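Local coordinates for CBS domain containing membrane protein (Sphaerobacter thermophilus, PDB 4ESY) that probably acts as a membrane-associated sensor, its C-terminal pair of CBS domains being of the kind that often binds adenosine nucleotides to regulate partner domains, at residues 115-120 with 138-143. Sequence-based numbering, arbitrary orientation.
Sequences VVTAAP and RIPVVQ
Ala118 is bonded through both its N and its O to the strand 138-143. Its N donates to Pro140 O at 2.9 Å, and its O accepts from Val142 N at 2.8 Å. Both bonds are nearly straight, with N-H...O angles of 171° and 168°. They flank Val141 and make a single parallel bridge, the two chains running in the same general direction but 47° apart. Val141 CA also approaches Ala118 O.

Side chains fill in on two faces. Ile139 leans toward the 115-120 loop. Its CG2 lies anti to its own backbone N, against Val116 O and Ala118 N, while CG1 and CD1 cross the Val116 side chain obliquely, each 3.7 Å from Val116 CG1. Ile127 and Gln130 of helix 124-134 cover this side. On the other face Thr117 crosses Pro140 at about a right angle, with Thr117 CG2 3.8 Å from Pro140 CG.

Pro120 closes the far end. Its CD sits 3.3 Å from Val142 O, and its CG rests on Gln143 CB, the ring crossing the extended glutamine chain at about a right angle. Val141 CG1 comes within 3.6 Å of Pro120 N.

The loop meets the strand at one parallel bridge within the second CBS domain, and helix 124-134 makes the right-handed return between them, a beta-alpha-beta-like crossover. Between the two segments both hydrogen bonds are made by the Ala118 backbone. Outside them, Ala119 N bonds Asp122 OD2. The Ala118 pair therefore sets the register, while the aliphatic contacts around it depend on shape rather than polar pairing.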
ATOM      1  N   VAL B 115      13.691 -12.929  -0.650  1.00 46.42           N
ATOM      2  CA  VAL B 115      14.752 -13.259  -1.586  1.00 49.95           C
ATOM      3  C   VAL B 115      15.959 -12.365  -1.323  1.00 49.61           C
ATOM      4  O   VAL B 115      17.104 -12.797  -1.455  1.00 53.04           O
ATOM      5  CB  VAL B 115      14.292 -13.147  -3.062  1.00 73.36           C
ATOM      6  CG1 VAL B 115      13.358 -14.306  -3.420  1.00 74.77           C
ATOM      7  CG2 VAL B 115      13.608 -11.809  -3.319  1.00 70.84           C
ATOM      8  N   VAL B 116      15.714 -11.118  -0.926  1.00 42.66           N
ATOM      9  CA  VAL B 116      16.831 -10.239  -0.629  1.00 39.58           C
ATOM     10  C   VAL B 116      16.630  -9.439   0.642  1.00 33.91           C
ATOM     11  O   VAL B 116      15.496  -9.118   1.027  1.00 33.24           O
ATOM     12  CB  VAL B 116      17.140  -9.300  -1.823  1.00 58.06           C
ATOM     13  CG1 VAL B 116      16.271  -8.064  -1.772  1.00 54.30           C
ATOM     14  CG2 VAL B 116      18.618  -8.927  -1.829  1.00 59.97           C
ATOM     15  N   THR B 117      17.723  -9.146   1.328  1.00 32.37           N
ATOM     16  CA  THR B 117      17.636  -8.229   2.451  1.00 33.99           C
ATOM     17  C   THR B 117      18.587  -7.032   2.258  1.00 35.30           C
ATOM     18  O   THR B 117      19.549  -7.093   1.469  1.00 41.28           O
ATOM     19  CB  THR B 117      17.943  -8.926   3.797  1.00 36.74           C
ATOM     20  OG1 THR B 117      19.341  -9.228   3.858  1.00 45.60           O
ATOM     21  CG2 THR B 117      17.146 -10.218   3.949  1.00 35.46           C
ATOM     22  N   ALA B 118      18.338  -5.952   2.983  1.00 31.47           N
ATOM     23  CA  ALA B 118      19.247  -4.804   2.967  1.00 30.91           C
ATOM     24  C   ALA B 118      19.812  -4.518   4.362  1.00 32.10           C
ATOM     25  O   ALA B 118      19.279  -5.011   5.376  1.00 30.86           O
ATOM     26  CB  ALA B 118      18.520  -3.572   2.424  1.00 26.63           C
ATOM     27  N   ALA B 119      20.889  -3.733   4.403  1.00 33.59           N
ATOM     28  CA  ALA B 119      21.460  -3.206   5.650  1.00 32.84           C
ATOM     29  C   ALA B 119      21.164  -1.703   5.715  1.00 31.94           C
ATOM     30  O   ALA B 119      21.000  -1.065   4.681  1.00 30.61           O
ATOM     31  CB  ALA B 119      22.975  -3.483   5.708  1.00 35.73           C
ATOM     32  N   PRO B 120      21.039  -1.133   6.926  1.00 33.35           N
ATOM     33  CA  PRO B 120      20.631   0.279   7.037  1.00 33.30           C
ATOM     34  C   PRO B 120      21.636   1.301   6.455  1.00 34.22           C
ATOM     35  O   PRO B 120      21.291   2.459   6.157  1.00 30.09           O
ATOM     36  CB  PRO B 120      20.460   0.466   8.554  1.00 32.99           C
ATOM     37  CG  PRO B 120      21.293  -0.602   9.171  1.00 34.74           C
ATOM     38  CD  PRO B 120      21.142  -1.775   8.252  1.00 34.85           C
ATOM     39  N   ARG B 138       8.739  -5.630  -1.513  1.00 35.39           N
ATOM     40  CA  ARG B 138       9.100  -5.416  -0.113  1.00 35.83           C
ATOM     41  C   ARG B 138      10.480  -5.966   0.137  1.00 33.16           C
ATOM     42  O   ARG B 138      10.763  -7.069  -0.294  1.00 33.51           O
ATOM     43  CB  ARG B 138       8.175  -6.229   0.786  1.00 43.84           C
ATOM     44  CG  ARG B 138       6.989  -5.488   1.313  1.00 50.47           C
ATOM     45  CD  ARG B 138       6.068  -6.463   2.034  1.00 58.05           C
ATOM     46  NE  ARG B 138       5.312  -7.284   1.107  1.00 66.07           N
ATOM     47  CZ  ARG B 138       4.105  -6.964   0.648  1.00 70.14           C
ATOM     48  NH1 ARG B 138       3.526  -5.832   1.036  1.00 69.59           N
ATOM     49  NH2 ARG B 138       3.476  -7.778  -0.191  1.00 73.55           N
ATOM     50  N   ILE B 139      11.305  -5.242   0.890  1.00 29.00           N
ATOM     51  CA  ILE B 139      12.618  -5.751   1.271  1.00 28.18           C
ATOM     52  C   ILE B 139      12.880  -5.435   2.726  1.00 22.92           C
ATOM     53  O   ILE B 139      12.871  -4.253   3.096  1.00 23.10           O
ATOM     54  CB  ILE B 139      13.732  -5.089   0.435  1.00 29.53           C
ATOM     55  CG1 ILE B 139      13.613  -5.539  -1.034  1.00 34.20           C
ATOM     56  CG2 ILE B 139      15.139  -5.442   1.011  1.00 28.63           C
ATOM     57  CD1 ILE B 139      14.509  -4.764  -2.024  1.00 34.08           C
ATOM     58  N   PRO B 140      13.174  -6.465   3.531  1.00 22.61           N
ATOM     59  CA  PRO B 140      13.515  -6.313   4.945  1.00 24.56           C
ATOM     60  C   PRO B 140      14.905  -5.663   5.149  1.00 26.18           C
ATOM     61  O   PRO B 140      15.832  -5.894   4.380  1.00 27.95           O
ATOM     62  CB  PRO B 140      13.457  -7.762   5.495  1.00 26.19           C
ATOM     63  CG  PRO B 140      13.724  -8.629   4.322  1.00 29.64           C
ATOM     64  CD  PRO B 140      13.177  -7.882   3.108  1.00 27.58           C
ATOM     65  N   VAL B 141      15.008  -4.801   6.151  1.00 25.49           N
ATOM     66  CA  VAL B 141      16.276  -4.169   6.506  1.00 23.79           C
ATOM     67  C   VAL B 141      16.719  -4.809   7.808  1.00 26.08           C
ATOM     68  O   VAL B 141      15.950  -4.918   8.757  1.00 26.21           O
ATOM     69  CB  VAL B 141      16.148  -2.636   6.633  1.00 22.69           C
ATOM     70  CG1 VAL B 141      17.519  -1.994   6.824  1.00 23.92           C
ATOM     71  CG2 VAL B 141      15.477  -2.055   5.382  1.00 22.41           C
ATOM     72  N   VAL B 142      17.960  -5.276   7.815  1.00 26.32           N
ATOM     73  CA  VAL B 142      18.526  -6.005   8.924  1.00 30.16           C
ATOM     74  C   VAL B 142      19.811  -5.342   9.348  1.00 32.80           C
ATOM     75  O   VAL B 142      20.624  -4.977   8.506  1.00 34.05           O
ATOM     76  CB  VAL B 142      18.815  -7.439   8.491  1.00 35.40           C
ATOM     77  CG1 VAL B 142      19.611  -8.175   9.551  1.00 40.11           C
ATOM     78  CG2 VAL B 142      17.509  -8.137   8.210  1.00 34.39           C
ATOM     79  N   GLN B 143      19.975  -5.183  10.658  1.00 34.17           N
ATOM     80  CA  GLN B 143      21.152  -4.584  11.269  1.00 37.79           C
ATOM     81  C   GLN B 143      21.614  -5.556  12.364  1.00 48.57           C
ATOM     82  O   GLN B 143      20.972  -5.676  13.413  1.00 48.41           O
ATOM     83  CB  GLN B 143      20.797  -3.198  11.842  1.00 34.27           C
ATOM     84  CG  GLN B 143      21.959  -2.451  12.562  1.00 59.41           C
ATOM     85  CD  GLN B 143      21.523  -1.121  13.197  1.00 61.37           C
ATOM     86  OE1 GLN B 143      20.384  -0.670  13.037  1.00 61.71           O
ATOM     87  NE2 GLN B 143      22.428  -0.498  13.928  1.00 64.54           N
TER